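Local coordinates for protein 3-oxosteroid 1-dehydrogenase (Sterolibacterium denitrificans, PDB 7P18) that probably catalyses the FAD-dependent 1,2-dehydrogenation of 3-oxosteroids, introducing a Delta-1 double bond into the steroid A ring, at residues S15-M20 with A214-A219; L21-A26 with R223-W228; L149-T154 with R204-G209. All blocks are in the same frame, centred on the assembly; numbering follows the deposited sequence.

Contact 1: residues S15-M20 with A214-A219. With FAD (flavin-adenine dinucleotide), chain C.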
loop_
_atom_site.group_PDB
_atom_site.type_symbol
_atom_site.label_atom_id
_atom_site.label_comp_id
_atom_site.label_asym_id
_atom_site.label_seq_id
_atom_site.Cartn_x
_atom_site.Cartn_y
_atom_site.Cartn_z
ATOM N N SER A 15 -15.560 -0.146 0.970
ATOM C CA SER A 15 -15.260 0.095 2.398
ATOM C C SER A 15 -13.756 0.075 2.644
ATOM O O SER A 15 -13.369 -0.304 3.739
ATOM C CB SER A 15 -15.999 -0.851 3.336
ATOM O OG SER A 15 -15.568 -2.180 3.116
ATOM N N GLY A 16 -12.933 0.603 1.720
ATOM C CA GLY A 16 -11.546 0.931 2.075
ATOM C C GLY A 16 -11.507 2.132 3.009
ATOM O O GLY A 16 -12.559 2.652 3.358
ATOM N N ALA A 17 -10.331 2.568 3.393
ATOM C CA ALA A 17 -10.158 3.664 4.373
ATOM C C ALA A 17 -10.733 4.962 3.776
ATOM O O ALA A 17 -11.428 5.715 4.506
ATOM C CB ALA A 17 -8.704 3.780 4.720
ATOM N N GLY A 18 -10.432 5.254 2.516
ATOM C CA GLY A 18 -10.933 6.484 1.849
ATOM C C GLY A 18 -12.454 6.541 1.919
ATOM O O GLY A 18 -13.037 7.574 2.334
ATOM N N ALA A 19 -13.106 5.433 1.576
ATOM C CA ALA A 19 -14.583 5.323 1.559
ATOM C C ALA A 19 -15.148 5.530 2.961
ATOM O O ALA A 19 -16.105 6.309 3.083
ATOM C CB ALA A 19 -14.998 3.988 0.963
ATOM N N MET A 20 -14.603 4.866 3.979
ATOM C CA MET A 20 -15.160 4.939 5.339
ATOM C C MET A 20 -14.917 6.338 5.934
ATOM O O MET A 20 -15.829 6.869 6.639
ATOM C CB MET A 20 -14.581 3.815 6.206
ATOM C CG MET A 20 -15.069 2.393 5.759
ATOM S SD MET A 20 -14.803 1.124 7.075
ATOM C CE MET A 20 -13.056 0.810 6.874
ATOM N N ALA A 214 -10.175 -0.919 11.409
ATOM C CA ALA A 214 -10.955 -1.122 12.661
ATOM C C ALA A 214 -11.435 0.225 13.197
ATOM O O ALA A 214 -12.645 0.376 13.519
ATOM C CB ALA A 214 -10.075 -1.796 13.688
ATOM N N GLY A 215 -10.500 1.183 13.309
ATOM C CA GLY A 215 -10.826 2.531 13.844
ATOM C C GLY A 215 -11.875 3.236 13.009
ATOM O O GLY A 215 -12.777 3.841 13.585
ATOM N N LEU A 216 -11.798 3.156 11.671
ATOM C CA LEU A 216 -12.787 3.839 10.796
ATOM C C LEU A 216 -14.124 3.095 10.900
ATOM O O LEU A 216 -15.197 3.754 10.916
ATOM C CB LEU A 216 -12.260 3.912 9.365
ATOM C CG LEU A 216 -11.071 4.865 9.169
ATOM C CD1 LEU A 216 -10.432 4.654 7.796
ATOM C CD2 LEU A 216 -11.532 6.313 9.315
ATOM N N ARG A 217 -14.088 1.767 11.024
ATOM C CA ARG A 217 -15.355 1.006 11.186
ATOM C C ARG A 217 -16.036 1.466 12.476
ATOM O O ARG A 217 -17.237 1.691 12.461
ATOM C CB ARG A 217 -15.129 -0.504 11.179
ATOM C CG ARG A 217 -16.435 -1.278 11.296
ATOM C CD ARG A 217 -17.221 -1.203 10.024
ATOM N NE ARG A 217 -18.560 -1.779 10.065
ATOM C CZ ARG A 217 -19.660 -1.158 10.491
ATOM N NH1 ARG A 217 -19.610 0.066 10.990
ATOM N NH2 ARG A 217 -20.816 -1.794 10.461
ATOM N N HIS A 218 -15.273 1.605 13.542
ATOM C CA HIS A 218 -15.759 2.045 14.871
ATOM C C HIS A 218 -16.399 3.434 14.765
ATOM O O HIS A 218 -17.488 3.619 15.285
ATOM C CB HIS A 218 -14.627 2.008 15.883
ATOM C CG HIS A 218 -15.070 2.441 17.240
ATOM N ND1 HIS A 218 -15.841 1.622 18.069
ATOM C CD2 HIS A 218 -14.883 3.598 17.912
ATOM C CE1 HIS A 218 -16.103 2.270 19.196
ATOM N NE2 HIS A 218 -15.537 3.486 19.111
ATOM N N ALA A 219 -15.768 4.368 14.052
ATOM C CA ALA A 219 -16.314 5.713 13.782
ATOM C C ALA A 219 -17.685 5.621 13.106
ATOM O O ALA A 219 -18.594 6.376 13.487
ATOM C CB ALA A 219 -15.352 6.526 12.931
HETATM P PA FAD C . -9.331 -0.731 -0.996
HETATM O O1A FAD C . -8.685 -0.430 0.308
HETATM O O2A FAD C . -8.886 -2.045 -1.581
HETATM O O5B FAD C . -10.897 -0.718 -0.760
HETATM C C5B FAD C . -11.776 -0.960 -1.890
HETATM C C4B FAD C . -12.968 -1.722 -1.397
HETATM O O4B FAD C . -14.006 -1.676 -2.413
HETATM C C3B FAD C . -12.729 -3.215 -1.091
HETATM O O3B FAD C . -13.221 -3.561 0.200
HETATM C C2B FAD C . -13.475 -3.933 -2.219
HETATM O O2B FAD C . -13.860 -5.258 -1.876
HETATM C C1B FAD C . -14.598 -2.943 -2.528
HETATM N N9A FAD C . -15.200 -3.092 -3.854
HETATM C C8A FAD C . -14.616 -3.477 -5.027
HETATM N N7A FAD C . -15.493 -3.602 -6.019
HETATM C C5A FAD C . -16.707 -3.227 -5.459
HETATM C C6A FAD C . -18.015 -3.134 -5.984
HETATM N N6A FAD C . -18.353 -3.485 -7.231
HETATM N N1A FAD C . -18.991 -2.729 -5.145
HETATM C C2A FAD C . -18.664 -2.422 -3.886
HETATM N N3A FAD C . -17.489 -2.541 -3.259
HETATM C C4A FAD C . -16.537 -2.927 -4.128
HETATM N N1 FAD C . -0.467 2.394 0.886
HETATM C C2 FAD C . -0.158 3.437 1.690
HETATM O O2 FAD C . -0.351 4.609 1.317
HETATM N N3 FAD C . 0.333 3.254 2.920
HETATM C C4 FAD C . 0.816 2.034 3.346
HETATM O O4 FAD C . 1.151 1.916 4.520
HETATM C C4X FAD C . 0.549 0.902 2.529
HETATM N N5 FAD C . 0.959 -0.293 2.918
HETATM C C5X FAD C . 0.613 -1.371 2.137
HETATM C C6 FAD C . 0.955 -2.671 2.576
HETATM C C7 FAD C . 0.516 -3.804 1.904
HETATM C C7M FAD C . 0.867 -5.188 2.410
HETATM C C8 FAD C . -0.332 -3.650 0.793
HETATM C C8M FAD C . -0.852 -4.870 0.053
HETATM C C9 FAD C . -0.603 -2.387 0.305
HETATM C C9A FAD C . -0.191 -1.224 0.985
HETATM N N10 FAD C . -0.469 0.073 0.524
HETATM C C10 FAD C . -0.136 1.180 1.295
HETATM C "C1'" FAD C . -1.346 0.285 -0.633
HETATM C "C2'" FAD C . -2.792 0.531 -0.150
HETATM O "O2'" FAD C . -3.264 -0.501 0.716
HETATM C "C3'" FAD C . -3.787 0.711 -1.309
HETATM O "O3'" FAD C . -3.220 1.469 -2.380
HETATM C "C4'" FAD C . -5.080 1.325 -0.816
HETATM O "O4'" FAD C . -5.559 0.530 0.259
HETATM C "C5'" FAD C . -6.148 1.456 -1.881
HETATM O "O5'" FAD C . -7.322 1.953 -1.210
HETATM P P FAD C . -8.722 1.976 -1.963
HETATM O O1P FAD C . -9.629 2.511 -0.940
HETATM O O2P FAD C . -8.637 2.541 -3.309
HETATM O O3P FAD C . -9.070 0.386 -2.136
#
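A17 and M20, on the opening turn of the dinucleotide-binding helix of the Rossmann fold, pack against L216 and R217 of helix 208-222. The helix serves FAD with its N-terminal end and a neighbouring helix with its flank. G16 sits at the N-cap position on the cofactor side, with its CA 3.3 Å from FAD O5B. A CB at that position would collide with FAD O1P, so a residue without a side chain suits it, consistent with a glycine-rich GxGxxA fingerprint. S15, just before, turns its hydroxyl to E37 and the backbone NH of G43; E37 in turn binds FAD.

On the flank facing helix 208-222 the chemistry is mainly apolar, with no hydrogen bond across it. L216 sends CD1 onto the small surface of A17, 3.6 Å from both CA and CB of that alanine. The lack of bulk at A17 lets the leucine methyl reach the helix backbone itself. M547 of helix 543-559 also packs on both A17 and L216, so the pair is built into a three-helix core.

M20, one turn along the same helix, supplies the longer side chain. At its start, CB lies 3.9 Å from L216 CB, and the two chains run past each other at a slant. Beyond CG the flexible thioether suits a narrow seam between helices: SD comes alongside the R217 backbone, 4.1 Å from its N, too distant and too weakly polar to count as a bond. L220, one turn further on, also touches M20. The bend about the CG-SD bond (chi3 -79°) then swings the terminal methyl back, leaving M20 CE 4.1 Å from L216 CB.

Contact 2: residues L21-A26 with R223-W228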
loop_
_atom_site.group_PDB
_atom_site.type_symbol
_atom_site.label_atom_id
_atom_site.label_comp_id
_atom_site.label_asym_id
_atom_site.label_seq_id
_atom_site.Cartn_x
_atom_site.Cartn_y
_atom_site.Cartn_z
ATOM N N LEU A 21 -13.744 6.940 5.665
ATOM C CA LEU A 21 -13.426 8.332 6.100
ATOM C C LEU A 21 -14.444 9.292 5.478
ATOM O O LEU A 21 -15.028 10.106 6.229
ATOM C CB LEU A 21 -11.990 8.696 5.703
ATOM C CG LEU A 21 -11.403 10.002 6.278
ATOM C CD1 LEU A 21 -11.940 11.215 5.547
ATOM C CD2 LEU A 21 -11.670 10.135 7.753
ATOM N N ALA A 22 -14.676 9.200 4.170
ATOM C CA ALA A 22 -15.630 10.070 3.458
ATOM C C ALA A 22 -17.008 9.910 4.111
ATOM O O ALA A 22 -17.699 10.935 4.322
ATOM C CB ALA A 22 -15.641 9.787 1.980
ATOM N N ALA A 23 -17.395 8.678 4.433
ATOM C CA ALA A 23 -18.701 8.357 5.054
ATOM C C ALA A 23 -18.818 9.050 6.420
ATOM O O ALA A 23 -19.876 9.699 6.687
ATOM C CB ALA A 23 -18.865 6.850 5.164
ATOM N N ALA A 24 -17.815 8.946 7.264
ATOM C CA ALA A 24 -17.836 9.534 8.618
ATOM C C ALA A 24 -17.908 11.060 8.484
ATOM O O ALA A 24 -18.672 11.721 9.244
ATOM C CB ALA A 24 -16.621 9.112 9.394
ATOM N N ARG A 25 -17.145 11.609 7.549
ATOM C CA ARG A 25 -17.048 13.078 7.384
ATOM C C ARG A 25 -18.391 13.594 6.867
ATOM O O ARG A 25 -18.850 14.625 7.386
ATOM C CB ARG A 25 -15.884 13.478 6.481
ATOM C CG ARG A 25 -15.802 14.977 6.233
ATOM C CD ARG A 25 -15.462 15.737 7.497
ATOM N NE ARG A 25 -15.284 17.158 7.212
ATOM C CZ ARG A 25 -14.978 18.086 8.109
ATOM N NH1 ARG A 25 -14.773 17.781 9.387
ATOM N NH2 ARG A 25 -14.859 19.334 7.702
ATOM N N ALA A 26 -18.971 12.944 5.863
ATOM C CA ALA A 26 -20.263 13.353 5.263
ATOM C C ALA A 26 -21.324 13.322 6.372
ATOM O O ALA A 26 -22.083 14.299 6.517
ATOM C CB ALA A 26 -20.604 12.464 4.113
ATOM N N ARG A 223 -21.565 6.563 14.764
ATOM C CA ARG A 223 -22.457 7.478 14.015
ATOM C C ARG A 223 -23.666 6.708 13.473
ATOM O O ARG A 223 -24.516 7.344 12.859
ATOM C CB ARG A 223 -21.683 8.150 12.870
ATOM C CG ARG A 223 -20.531 9.014 13.368
ATOM C CD ARG A 223 -19.459 9.262 12.325
ATOM N NE ARG A 223 -18.538 10.299 12.763
ATOM C CZ ARG A 223 -17.636 10.143 13.717
ATOM N NH1 ARG A 223 -17.479 8.979 14.327
ATOM N NH2 ARG A 223 -16.866 11.161 14.055
ATOM N N LYS A 224 -23.698 5.378 13.637
ATOM C CA LYS A 224 -24.783 4.500 13.134
ATOM C C LYS A 224 -24.916 4.643 11.625
ATOM O O LYS A 224 -26.040 4.629 11.118
ATOM C CB LYS A 224 -26.110 4.851 13.812
ATOM C CG LYS A 224 -26.088 4.773 15.333
ATOM C CD LYS A 224 -27.420 5.179 15.946
ATOM C CE LYS A 224 -27.352 5.377 17.446
ATOM N NZ LYS A 224 -27.424 4.084 18.170
ATOM N N VAL A 225 -23.799 4.743 10.913
ATOM C CA VAL A 225 -23.821 4.804 9.438
ATOM C C VAL A 225 -23.901 3.369 8.959
ATOM O O VAL A 225 -23.029 2.572 9.323
ATOM C CB VAL A 225 -22.568 5.506 8.885
ATOM C CG1 VAL A 225 -22.455 5.340 7.387
ATOM C CG2 VAL A 225 -22.536 6.970 9.286
ATOM N N PRO A 226 -24.941 2.997 8.175
ATOM C CA PRO A 226 -25.069 1.617 7.715
ATOM C C PRO A 226 -23.955 1.262 6.728
ATOM O O PRO A 226 -23.587 2.091 5.893
ATOM C CB PRO A 226 -26.459 1.561 7.069
ATOM C CG PRO A 226 -26.763 3.017 6.702
ATOM C CD PRO A 226 -26.079 3.828 7.773
ATOM N N LEU A 227 -23.475 0.029 6.838
ATOM C CA LEU A 227 -22.509 -0.572 5.905
ATOM C C LEU A 227 -23.056 -1.930 5.449
ATOM O O LEU A 227 -23.100 -2.830 6.266
ATOM C CB LEU A 227 -21.183 -0.726 6.637
ATOM C CG LEU A 227 -19.973 -0.976 5.731
ATOM C CD1 LEU A 227 -18.679 -0.620 6.433
ATOM C CD2 LEU A 227 -19.909 -2.415 5.253
ATOM N N TRP A 228 -23.451 -2.049 4.197
ATOM C CA TRP A 228 -24.013 -3.313 3.660
ATOM C C TRP A 228 -22.893 -4.160 3.059
ATOM O O TRP A 228 -22.356 -3.775 2.010
ATOM C CB TRP A 228 -25.119 -3.052 2.639
ATOM C CG TRP A 228 -26.336 -2.390 3.209
ATOM C CD1 TRP A 228 -26.586 -2.087 4.518
ATOM C CD2 TRP A 228 -27.480 -1.943 2.466
ATOM N NE1 TRP A 228 -27.787 -1.430 4.626
ATOM C CE2 TRP A 228 -28.358 -1.332 3.390
ATOM C CE3 TRP A 228 -27.821 -1.941 1.110
ATOM C CZ2 TRP A 228 -29.580 -0.789 2.999
ATOM C CZ3 TRP A 228 -29.017 -1.387 0.721
ATOM C CH2 TRP A 228 -29.877 -0.810 1.656
#
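R223 lays its chain crosswise over A24 of helix 17-28. Its CB begins over the neighbouring V225, 3.9 Å from V225 CG2. CG stands anti to the carbonyl carbon (chi1 -62°), and from there the chain extends straight out across the helix. CD passes 4.0 Å from A24 O. NE is 4.1 Å from A24 CB, and the short side chain of A24 suits so close a passage. A24 O is near NE too, but no hydrogen bond forms; NE instead makes a salt bridge to D28. At the tip, NH1 reaches back to A219 O and NH2 to N104 O, so three parts of the fold hold the guanidinium.

V225 adds a looser apolar touch, CG1 to A23 CB at 4.5 Å; A23 also rests on V33 and V35 of strand 33-36. Between the two contacting residues, K224 takes positive phi in a Schellman motif that ends helix 208-222 and turns the chain towards strand 227-228. That strand lies parallel to 33-36, flanking the beta-alpha-beta crossover 10-13, 17-28, 33-36 typical of the Rossmann fold.

Contact 3: residues L149-T154 with R204-G209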
loop_
_atom_site.group_PDB
_atom_site.type_symbol
_atom_site.label_atom_id
_atom_site.label_comp_id
_atom_site.label_asym_id
_atom_site.label_seq_id
_atom_site.Cartn_x
_atom_site.Cartn_y
_atom_site.Cartn_z
ATOM N N LEU A 149 -14.140 -7.700 10.029
ATOM C CA LEU A 149 -12.881 -6.996 9.653
ATOM C C LEU A 149 -12.059 -7.898 8.727
ATOM O O LEU A 149 -11.827 -9.100 9.079
ATOM C CB LEU A 149 -12.100 -6.633 10.918
ATOM C CG LEU A 149 -10.688 -6.059 10.735
ATOM C CD1 LEU A 149 -10.701 -4.733 9.989
ATOM C CD2 LEU A 149 -10.019 -5.872 12.083
ATOM N N ARG A 150 -11.611 -7.361 7.593
ATOM C CA ARG A 150 -10.583 -8.042 6.757
ATOM C C ARG A 150 -9.301 -8.118 7.576
ATOM O O ARG A 150 -8.809 -7.043 7.992
ATOM C CB ARG A 150 -10.349 -7.340 5.416
ATOM C CG ARG A 150 -9.390 -8.100 4.507
ATOM C CD ARG A 150 -9.455 -7.628 3.065
ATOM N NE ARG A 150 -10.791 -7.816 2.507
ATOM C CZ ARG A 150 -11.238 -8.982 2.014
ATOM N NH1 ARG A 150 -10.450 -10.051 2.041
ATOM N NH2 ARG A 150 -12.471 -9.093 1.548
ATOM N N MET A 151 -8.787 -9.317 7.877
ATOM C CA MET A 151 -7.741 -9.457 8.920
ATOM C C MET A 151 -6.360 -9.260 8.310
ATOM O O MET A 151 -6.128 -9.616 7.131
ATOM C CB MET A 151 -7.828 -10.802 9.645
ATOM C CG MET A 151 -9.129 -10.976 10.394
ATOM S SD MET A 151 -9.459 -9.810 11.737
ATOM C CE MET A 151 -7.999 -10.030 12.734
ATOM N N ALA A 152 -5.470 -8.692 9.106
ATOM C CA ALA A 152 -4.056 -8.447 8.770
ATOM C C ALA A 152 -3.421 -9.762 8.305
ATOM O O ALA A 152 -3.697 -10.828 8.901
ATOM C CB ALA A 152 -3.324 -7.855 9.956
ATOM N N TYR A 153 -2.587 -9.678 7.277
ATOM C CA TYR A 153 -1.677 -10.768 6.845
ATOM C C TYR A 153 -0.737 -11.114 8.017
ATOM O O TYR A 153 -0.233 -10.205 8.706
ATOM C CB TYR A 153 -0.929 -10.348 5.585
ATOM C CG TYR A 153 -1.757 -10.033 4.357
ATOM C CD1 TYR A 153 -2.915 -10.730 4.025
ATOM C CD2 TYR A 153 -1.323 -9.060 3.466
ATOM C CE1 TYR A 153 -3.623 -10.458 2.858
ATOM C CE2 TYR A 153 -2.017 -8.785 2.299
ATOM C CZ TYR A 153 -3.174 -9.482 1.991
ATOM O OH TYR A 153 -3.820 -9.193 0.808
ATOM N N THR A 154 -0.533 -12.399 8.307
ATOM C CA THR A 154 0.055 -12.850 9.606
ATOM C C THR A 154 1.519 -12.400 9.667
ATOM O O THR A 154 2.039 -12.227 10.785
ATOM C CB THR A 154 -0.102 -14.368 9.817
ATOM O OG1 THR A 154 0.642 -14.994 8.778
ATOM C CG2 THR A 154 -1.537 -14.845 9.794
ATOM N N ARG A 204 -6.335 -8.752 20.134
ATOM C CA ARG A 204 -7.399 -7.751 20.358
ATOM C C ARG A 204 -6.928 -6.357 19.885
ATOM O O ARG A 204 -7.776 -5.529 19.464
ATOM C CB ARG A 204 -7.690 -7.713 21.859
ATOM C CG ARG A 204 -8.745 -6.697 22.251
ATOM C CD ARG A 204 -9.279 -6.990 23.633
ATOM N NE ARG A 204 -8.286 -6.704 24.638
ATOM C CZ ARG A 204 -8.187 -5.559 25.293
ATOM N NH1 ARG A 204 -9.018 -4.561 25.046
ATOM N NH2 ARG A 204 -7.241 -5.415 26.201
ATOM N N LYS A 205 -5.656 -6.078 20.109
ATOM C CA LYS A 205 -4.985 -4.847 19.628
ATOM C C LYS A 205 -4.650 -5.057 18.157
ATOM O O LYS A 205 -4.004 -6.089 17.802
ATOM C CB LYS A 205 -3.721 -4.524 20.423
ATOM C CG LYS A 205 -3.929 -4.288 21.911
ATOM C CD LYS A 205 -4.857 -3.167 22.183
ATOM C CE LYS A 205 -5.056 -2.942 23.659
ATOM N NZ LYS A 205 -5.562 -1.576 23.910
ATOM N N ARG A 206 -5.062 -4.104 17.334
ATOM C CA ARG A 206 -4.742 -4.098 15.888
ATOM C C ARG A 206 -3.753 -2.959 15.608
ATOM O O ARG A 206 -3.826 -1.902 16.243
ATOM C CB ARG A 206 -6.050 -3.986 15.097
ATOM C CG ARG A 206 -7.182 -4.917 15.515
ATOM C CD ARG A 206 -6.787 -6.379 15.604
ATOM N NE ARG A 206 -6.204 -6.913 14.392
ATOM C CZ ARG A 206 -5.431 -8.000 14.307
ATOM N NH1 ARG A 206 -5.113 -8.711 15.377
ATOM N NH2 ARG A 206 -4.962 -8.378 13.132
ATOM N N GLY A 207 -2.859 -3.196 14.662
ATOM C CA GLY A 207 -1.841 -2.245 14.194
ATOM C C GLY A 207 -1.948 -1.982 12.710
ATOM O O GLY A 207 -2.714 -2.689 12.009
ATOM N N LEU A 208 -1.215 -0.979 12.245
ATOM C CA LEU A 208 -1.001 -0.707 10.807
ATOM C C LEU A 208 -2.361 -0.519 10.144
ATOM O O LEU A 208 -3.210 0.131 10.757
ATOM C CB LEU A 208 -0.203 -1.863 10.209
ATOM C CG LEU A 208 1.100 -2.181 10.931
ATOM C CD1 LEU A 208 1.790 -3.367 10.259
ATOM C CD2 LEU A 208 2.040 -0.986 10.990
ATOM N N GLY A 209 -2.562 -1.046 8.934
ATOM C CA GLY A 209 -3.824 -0.854 8.196
ATOM C C GLY A 209 -4.980 -1.482 8.923
ATOM O O GLY A 209 -6.123 -1.078 8.721
HETATM O O HOH W 1 -4.594 -10.753 11.533
#
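M151 and A152 meet the guanidinium of R206 from two directions. The methyl CE of M151 lies over one face, offset towards the rim, 3.5 Å from R206 NH2 and 3.6 Å from R206 CZ. A152 comes at the edge, close to the guanidinium plane, with its CB 3.6 Å from the same NH2. The methionine reaches this face by folding on itself, with bends at chi2 (-63°) and chi3 (-55°), and its chain crosses that of the arginine at about a right angle. An unbranched thioether can curl in this way, whereas the single methyl of A152 leaves the guanidinium rim accessible to polar partners.

One of these is a water, which donates to A152 O at 2.8 Å and accepts a weak hydrogen bond from R206 NH2 at 2.9 Å. No direct hydrogen bond joins the two segments; polar links run through this water and through N210.

R206 belongs to short strand 205-206, paired by its backbone with F137 in the antiparallel sheet around strand 131-138; helix 208-222 follows almost at once. The side chain is coiled back, and NH1 returns to D203 O just before the strand.

N210, in the first turn of that helix, forms the second shell: its OD1 accepts from R206 NH2 and, weakly, from A152 N, while its ND2 donates to R150 O. A leucine in place of R206 would probably leave D203 O and N210 OD1 without their guanidinium donors and the M151 methyl without the flat group it rests on. Further out, R150 pairs through its backbone with Y42, and L149 packs on Y42 and on A213 of helix 208-222. A sodium ion lies about 4 Å from the side chain of M151.

Contacts 1 and 2 share helix 17-28, facing helix 208-222 and then the turn (R223, V225) that leads from it to strand 227-228. They touch directly: L227 packs on S15, M20 and R217, and L21 meets L216. Both are largely buried, but contact 1 is mostly apolar, whereas contact 2, nearer the helix ends, adds an arginine whose polar partners lie around it. Contact 3 sits at the other end of helix 208-222, about 13 Å from contact 1 between centres and 20 Å from contact 2. Partly exposed, it relies on a guanidinium, a water and N210; L149 packing on A214 joins it to the core contact.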